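Local coordinates for metallo-beta-lactamase family protein (Staphylococcus aureus, PDB 3R2U) that belongs to the metallo-beta-lactamase superfamily, carries an iron(III) ion and a rhodanese-like domain, and is probably a hydrolase or related metalloenzyme of sulfur metabolism, at residues T47-I52 with T72-A77; Y40-Q45 with G131-K136; L298-R303 with I317-D322. All blocks are in the same frame, centred on the assembly; numbering follows the deposited sequence.

Interaction 1 (T47-I52 with T72-A77); sequences TGEAMI and TITHAA
Strands 49-52 and 72-77 run parallel, E49, A50, M51 and I52 facing T72, I73, H75 and A76 in turn. The one-residue slip between A50 and M51 is a beta bulge that takes in T74. Main-chain hydrogen bonds hold the pair: T72 N gives a nearly straight bond of 2.8 Å to G48 O, I52 N reaches H75 O, and A77 N closes on I52 O. At the bulge A50 O takes two donors, both in its carbonyl plane, T74 N at 3.0 Å and H75 N at 3.1 Å, the latter more bent (N-H...O 136°).

Polar side chains gather on the face of E49 and H75. With CG of H75 anti to its carbonyl carbon (chi1 -59°), the imidazole leans back along the strand, where T74 OG1 lies in its plane at the edge, 2.6 Å from H75 ND1 and hydrogen-bonded to it. E49 OE1 comes near the plane at the same ring's edge, 3.2 Å from H75 CE1, with the carboxylate turned only 20° from the imidazole. That oxygen accepts a hydrogen bond from G131 N.

Apolar contacts lie further along. M51 bends at chi3 and brings CE to 3.7 Å from H75 CB, with SD beside A77 CB; on the reverse face I52 CD1 crosses I73 CG2 at 3.9 Å, and helix 60-69 packs there through Y62.

This is the strand pair of a beta-alpha-beta crossover in the metallo-beta-lactamase fold. Its bulge concentrates two amide donors on one carbonyl, while the T74 OG1 bond restrains the rotation of the imidazole.

Interaction 2 (Y40-Q45 with G131-K136); sequences YLIGCQ and GNIKLK
C44 and N132 meet through sulfur: the thiol of C44 accepts a hydrogen bond from N132 N, 3.2 Å from SG and almost straight at 173°. SG stands anti to the backbone N of its own residue (chi1 176°), which carries it past G131 to the amide just before strand 133-136. The chain turns closely here: G131 has positive phi, and its CA packs directly on C44 CB and SG, 3.8 Å from the sulfur.

Beside C44 CB, I133 directs its CB toward the strand 40-44 and lays CD1 against the backbone of G43, 3.6 Å from G43 C, with I42 CB 4.2 Å from the same methyl. Two residues on, the methyl ends of I42 and L135 meet end on, I42 CD1 touching L135 CD2 at 4.1 Å. L152 of strand 148-153 lies against all three of these aliphatic side chains.

The two strands belong to different sheets and their axes stay 8.6 Å apart at closest, so the contact is a face-to-face meeting of side chains within the beta sandwich of the metallo-beta-lactamase fold. Branched aliphatic groups fill the buried interface, and the one hydrogen bond between the segments, an N-H...S bond, pins its end at the G131-N132 turn.

Interaction 3 (L298-R303 with I317-D322); sequences LTFDLR and INIPYD
D301 and N318 face each other as a parallel bridge, and D301 O accepts two hydrogen bonds from 317-322. I319 N and N318 ND2 supply them, one on each side of the D301 carbonyl plane, at 2.8 and 2.9 Å. N318 ND2 also donates to R303 O at 3.0 Å. With CG of N318 anti to its backbone N (chi1 -175°), ND2 is brought to both carbonyls and comes in above the plane of each; the two bonds fix the rotation of the amide. Upstream, I317 N donates to T299 O and D301 N to I317 O, while Y321 N binds L302 O at 3.1 Å beyond the end of strand 317-318.

The carboxylate of D301 is satisfied within its own segment. R303 presents NE to OD1 and NH2 to OD2 (2.7 Å), in the guanidinium plane. OD1 also accepts from R303 N at 3.0 Å, an Asx turn, and R303 NH2 has a further acceptor in G311 O.

On the opposite face, F300 lies alongside I317 and I319, its CD1 3.6 Å from I319 CG1 and 3.7 Å from I317 CB.

Strands 298-301 and 317-318, joined through helix 305-310, form a beta-alpha-beta unit at the edge of a four-stranded parallel sheet that resembles a rhodanese-like fold. Past the strand pairing, the N318 amide and Y321 N carry the tie onward, while the salt bridge and Asx turn brace the 301-303 bend that presents their acceptor carbonyls.

From the N terminus, strand 37-44 is the first of the contacts' strands and opens interaction 2, whose loop closes only at 131-136. Interaction 1 lies wholly within that span, closing its own shorter loop through helix 60-69. The two touch: strand 49-53 is the antiparallel neighbour of strand 37-44, with E49 O facing C44 N and M51 N facing I42 O in probable hydrogen bonds. Interaction 1 thus joins two neighbouring strands of one sheet, and interaction 2 ties that sheet to the other one of the metallo-beta-lactamase domain. Interaction 3 follows in series, closing a short crossover in a separate parallel sheet across the chain's centre, with its centre about 38 Å from that of interaction 1.

Interaction 1 (T47-I52 with T72-A77)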
# COMPACT_ATOMS: atom_id res chain seq x y z
N THR A 47 -32.07 -5.38 9.42
CA THR A 47 -32.46 -4.70 8.19
C THR A 47 -31.29 -4.30 7.29
O THR A 47 -31.48 -4.06 6.11
CB THR A 47 -33.20 -3.40 8.49
OG1 THR A 47 -32.27 -2.48 9.08
CG2 THR A 47 -34.37 -3.64 9.43
N GLY A 48 -30.09 -4.17 7.85
CA GLY A 48 -28.94 -3.73 7.07
C GLY A 48 -28.72 -2.22 7.10
O GLY A 48 -27.71 -1.72 6.60
N GLU A 49 -29.65 -1.48 7.71
CA GLU A 49 -29.52 -0.03 7.79
C GLU A 49 -28.34 0.32 8.66
O GLU A 49 -28.01 -0.39 9.59
CB GLU A 49 -30.82 0.62 8.28
CG GLU A 49 -31.95 0.40 7.27
CD GLU A 49 -33.27 1.10 7.64
OE1 GLU A 49 -33.29 2.08 8.41
OE2 GLU A 49 -34.31 0.66 7.12
N ALA A 50 -27.67 1.42 8.34
CA ALA A 50 -26.50 1.84 9.10
C ALA A 50 -26.40 3.35 9.13
O ALA A 50 -26.81 4.03 8.18
CB ALA A 50 -25.24 1.23 8.52
N MET A 51 -25.85 3.86 10.23
CA MET A 51 -25.69 5.29 10.44
C MET A 51 -24.27 5.68 10.81
O MET A 51 -23.62 4.99 11.60
CB MET A 51 -26.59 5.75 11.60
CG MET A 51 -26.37 7.22 11.98
SD MET A 51 -27.30 7.80 13.40
CE MET A 51 -28.88 8.22 12.67
N ILE A 52 -23.80 6.80 10.24
CA ILE A 52 -22.50 7.37 10.63
C ILE A 52 -22.78 8.53 11.58
O ILE A 52 -23.57 9.42 11.26
CB ILE A 52 -21.71 7.97 9.47
CG1 ILE A 52 -21.51 6.97 8.33
CG2 ILE A 52 -20.36 8.45 9.97
CD1 ILE A 52 -21.01 7.64 7.04
N THR A 72 -25.78 -1.04 4.70
CA THR A 72 -25.94 0.04 3.75
C THR A 72 -26.06 1.33 4.55
O THR A 72 -26.90 1.44 5.43
CB THR A 72 -27.21 -0.15 2.89
OG1 THR A 72 -27.11 -1.39 2.19
CG2 THR A 72 -27.37 0.98 1.88
N ILE A 73 -25.20 2.30 4.24
CA ILE A 73 -25.24 3.58 4.94
C ILE A 73 -26.44 4.35 4.43
O ILE A 73 -26.45 4.81 3.29
CB ILE A 73 -23.94 4.37 4.74
CG1 ILE A 73 -22.75 3.58 5.30
CG2 ILE A 73 -24.05 5.76 5.40
CD1 ILE A 73 -21.43 4.16 4.97
N THR A 74 -27.46 4.42 5.28
CA THR A 74 -28.74 5.05 4.98
C THR A 74 -28.97 6.28 5.85
O THR A 74 -29.89 7.04 5.62
CB THR A 74 -29.88 4.06 5.28
OG1 THR A 74 -29.66 3.48 6.58
CG2 THR A 74 -29.92 2.93 4.22
N HIS A 75 -28.11 6.49 6.85
CA HIS A 75 -28.29 7.58 7.81
C HIS A 75 -26.96 8.17 8.25
O HIS A 75 -25.92 7.50 8.21
CB HIS A 75 -28.93 7.06 9.11
CG HIS A 75 -30.28 6.41 8.96
ND1 HIS A 75 -30.46 5.17 8.38
CD2 HIS A 75 -31.50 6.79 9.42
CE1 HIS A 75 -31.74 4.84 8.44
NE2 HIS A 75 -32.39 5.81 9.06
N ALA A 76 -27.02 9.43 8.70
CA ALA A 76 -25.89 10.09 9.37
C ALA A 76 -26.45 11.15 10.31
O ALA A 76 -27.47 11.77 10.03
CB ALA A 76 -24.91 10.70 8.38
N ALA A 77 -25.76 11.36 11.41
CA ALA A 77 -26.17 12.33 12.38
C ALA A 77 -24.92 13.01 12.89
O ALA A 77 -23.82 12.46 12.84
CB ALA A 77 -26.93 11.66 13.55

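Interaction 2 (Y40-Q45 with G131-K136)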
# COMPACT_ATOMS: atom_id res chain seq x y z
N TYR A 40 -18.44 7.26 14.47
CA TYR A 40 -18.94 5.91 14.70
C TYR A 40 -19.86 5.45 13.59
O TYR A 40 -20.55 6.25 12.94
CB TYR A 40 -19.75 5.90 16.02
CG TYR A 40 -18.95 6.36 17.25
CD1 TYR A 40 -18.86 7.72 17.58
CD2 TYR A 40 -18.27 5.45 18.05
CE1 TYR A 40 -18.11 8.16 18.70
CE2 TYR A 40 -17.52 5.87 19.16
CZ TYR A 40 -17.46 7.23 19.47
OH TYR A 40 -16.71 7.65 20.54
N LEU A 41 -19.83 4.14 13.36
CA LEU A 41 -20.77 3.49 12.46
C LEU A 41 -21.52 2.48 13.30
O LEU A 41 -20.90 1.70 14.03
CB LEU A 41 -20.06 2.79 11.28
CG LEU A 41 -20.93 2.08 10.23
CD1 LEU A 41 -21.71 3.08 9.44
CD2 LEU A 41 -20.07 1.24 9.28
N ILE A 42 -22.85 2.57 13.28
CA ILE A 42 -23.73 1.59 13.92
C ILE A 42 -24.59 1.00 12.82
O ILE A 42 -24.93 1.67 11.84
CB ILE A 42 -24.62 2.18 15.05
CG1 ILE A 42 -25.49 3.33 14.54
CG2 ILE A 42 -23.74 2.59 16.27
CD1 ILE A 42 -26.34 4.00 15.63
N GLY A 43 -24.92 -0.27 12.96
CA GLY A 43 -25.68 -0.94 11.95
C GLY A 43 -26.63 -1.96 12.51
O GLY A 43 -26.32 -2.67 13.47
N CYS A 44 -27.79 -2.05 11.86
CA CYS A 44 -28.83 -3.00 12.25
C CYS A 44 -28.64 -4.26 11.43
O CYS A 44 -28.81 -4.24 10.20
CB CYS A 44 -30.20 -2.40 11.96
SG CYS A 44 -31.61 -3.48 12.27
N GLN A 45 -28.30 -5.35 12.09
CA GLN A 45 -28.09 -6.60 11.35
C GLN A 45 -29.39 -7.15 10.77
O GLN A 45 -29.37 -7.78 9.70
CB GLN A 45 -27.34 -7.64 12.20
CG GLN A 45 -25.83 -7.28 12.44
CD GLN A 45 -24.97 -7.26 11.16
OE1 GLN A 45 -25.42 -7.68 10.08
NE2 GLN A 45 -23.73 -6.78 11.28
N GLY A 131 -32.91 1.06 11.31
CA GLY A 131 -33.42 -0.30 11.31
C GLY A 131 -34.13 -0.42 12.66
O GLY A 131 -34.94 0.44 13.00
N ASN A 132 -33.78 -1.42 13.45
CA ASN A 132 -34.42 -1.61 14.77
C ASN A 132 -33.68 -0.91 15.92
O ASN A 132 -34.14 -0.96 17.07
CB ASN A 132 -34.59 -3.09 15.08
CG ASN A 132 -35.48 -3.79 14.07
OD1 ASN A 132 -35.10 -4.81 13.51
ND2 ASN A 132 -36.65 -3.24 13.84
N ILE A 133 -32.55 -0.28 15.62
CA ILE A 133 -31.78 0.45 16.65
C ILE A 133 -32.50 1.74 16.90
O ILE A 133 -32.92 2.41 15.96
CB ILE A 133 -30.35 0.82 16.20
CG1 ILE A 133 -29.56 -0.40 15.74
CG2 ILE A 133 -29.59 1.52 17.36
CD1 ILE A 133 -28.26 -0.00 15.03
N LYS A 134 -32.66 2.09 18.17
CA LYS A 134 -33.34 3.31 18.55
C LYS A 134 -32.34 4.29 19.13
O LYS A 134 -31.54 3.92 19.98
CB LYS A 134 -34.42 3.00 19.60
CG LYS A 134 -35.19 4.23 20.06
CD LYS A 134 -36.07 3.93 21.29
CE LYS A 134 -36.87 5.18 21.66
NZ LYS A 134 -37.69 5.04 22.89
N LEU A 135 -32.37 5.52 18.64
CA LEU A 135 -31.57 6.58 19.19
C LEU A 135 -32.50 7.66 19.70
O LEU A 135 -33.37 8.15 18.96
CB LEU A 135 -30.68 7.20 18.12
CG LEU A 135 -29.62 6.32 17.48
CD1 LEU A 135 -28.95 7.13 16.38
CD2 LEU A 135 -28.61 5.84 18.53
N LYS A 136 -32.32 8.06 20.96
CA LYS A 136 -33.10 9.16 21.51
C LYS A 136 -32.20 10.37 21.53
O LYS A 136 -31.05 10.31 21.99
CB LYS A 136 -33.63 8.86 22.90
CG LYS A 136 -34.45 10.04 23.51
CD LYS A 136 -35.29 9.63 24.72
CE LYS A 136 -36.55 8.83 24.31
NZ LYS A 136 -37.56 9.60 23.48

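Interaction 3 (L298-R303 with I317-D322)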
# COMPACT_ATOMS: atom_id res chain seq x y z
N LEU A 298 2.49 31.10 0.64
CA LEU A 298 2.70 30.67 2.00
C LEU A 298 3.12 29.21 1.80
O LEU A 298 2.46 28.48 1.06
CB LEU A 298 1.38 30.75 2.74
CG LEU A 298 1.31 30.21 4.16
CD1 LEU A 298 2.38 30.87 5.02
CD2 LEU A 298 -0.10 30.45 4.70
N THR A 299 4.23 28.81 2.42
CA THR A 299 4.78 27.47 2.23
C THR A 299 5.11 26.74 3.54
O THR A 299 5.78 27.29 4.40
CB THR A 299 6.07 27.56 1.40
OG1 THR A 299 5.79 28.18 0.14
CG2 THR A 299 6.66 26.21 1.17
N PHE A 300 4.67 25.49 3.67
CA PHE A 300 4.92 24.69 4.87
C PHE A 300 5.83 23.50 4.57
O PHE A 300 5.61 22.75 3.62
CB PHE A 300 3.61 24.19 5.48
CG PHE A 300 2.71 25.30 5.97
CD1 PHE A 300 3.04 26.02 7.11
CD2 PHE A 300 1.55 25.63 5.29
CE1 PHE A 300 2.24 27.05 7.55
CE2 PHE A 300 0.73 26.66 5.75
CZ PHE A 300 1.08 27.36 6.87
N ASP A 301 6.86 23.34 5.40
CA ASP A 301 7.85 22.29 5.23
C ASP A 301 7.42 21.17 6.16
O ASP A 301 7.34 21.35 7.37
CB ASP A 301 9.24 22.82 5.56
CG ASP A 301 10.37 21.82 5.27
OD1 ASP A 301 10.20 20.59 5.41
OD2 ASP A 301 11.47 22.29 4.92
N LEU A 302 7.11 20.04 5.56
CA LEU A 302 6.56 18.87 6.25
C LEU A 302 7.55 17.96 6.91
O LEU A 302 7.15 16.98 7.54
CB LEU A 302 5.76 18.03 5.25
CG LEU A 302 4.62 18.76 4.56
CD1 LEU A 302 4.04 17.89 3.47
CD2 LEU A 302 3.54 19.16 5.56
N ARG A 303 8.85 18.26 6.78
CA ARG A 303 9.87 17.39 7.35
C ARG A 303 9.96 17.53 8.88
O ARG A 303 9.33 18.40 9.47
CB ARG A 303 11.24 17.68 6.72
CG ARG A 303 11.31 17.41 5.21
CD ARG A 303 12.65 17.85 4.68
NE ARG A 303 12.79 19.28 4.90
CZ ARG A 303 13.95 19.92 5.05
NH1 ARG A 303 15.09 19.26 5.01
NH2 ARG A 303 13.96 21.22 5.27
N ILE A 317 7.65 27.75 6.74
CA ILE A 317 7.30 27.45 8.11
C ILE A 317 7.34 25.93 8.28
O ILE A 317 6.73 25.19 7.50
CB ILE A 317 5.91 28.02 8.46
CG1 ILE A 317 5.96 29.56 8.36
CG2 ILE A 317 5.48 27.57 9.85
CD1 ILE A 317 4.61 30.22 8.36
N ASN A 318 8.07 25.46 9.27
CA ASN A 318 8.16 24.02 9.51
C ASN A 318 6.93 23.52 10.23
O ASN A 318 6.65 23.95 11.33
CB ASN A 318 9.40 23.71 10.35
CG ASN A 318 9.65 22.22 10.54
OD1 ASN A 318 10.22 21.83 11.55
ND2 ASN A 318 9.24 21.39 9.58
N ILE A 319 6.16 22.65 9.60
CA ILE A 319 5.07 22.01 10.33
C ILE A 319 5.25 20.52 10.08
O ILE A 319 4.74 19.99 9.10
CB ILE A 319 3.66 22.44 9.90
CG1 ILE A 319 3.47 23.96 9.99
CG2 ILE A 319 2.63 21.75 10.81
CD1 ILE A 319 3.48 24.49 11.41
N PRO A 320 6.00 19.85 10.96
CA PRO A 320 6.23 18.41 10.77
C PRO A 320 4.92 17.62 10.62
O PRO A 320 3.97 17.87 11.35
CB PRO A 320 6.96 18.00 12.04
CG PRO A 320 7.65 19.26 12.52
CD PRO A 320 6.68 20.36 12.17
N TYR A 321 4.87 16.71 9.64
CA TYR A 321 3.69 15.89 9.43
C TYR A 321 3.71 14.68 10.39
O TYR A 321 4.00 13.57 9.99
CB TYR A 321 3.58 15.41 7.97
CG TYR A 321 2.29 14.67 7.69
CD1 TYR A 321 1.06 15.32 7.79
CD2 TYR A 321 2.29 13.32 7.35
CE1 TYR A 321 -0.14 14.66 7.56
CE2 TYR A 321 1.09 12.64 7.11
CZ TYR A 321 -0.12 13.32 7.23
OH TYR A 321 -1.32 12.68 7.00
N ASP A 322 3.44 14.95 11.66
CA ASP A 322 3.37 13.94 12.70
C ASP A 322 1.98 14.06 13.33
O ASP A 322 1.13 14.80 12.79
CB ASP A 322 4.51 14.10 13.72
CG ASP A 322 4.49 15.44 14.45
OD1 ASP A 322 3.48 16.19 14.40
OD2 ASP A 322 5.51 15.74 15.12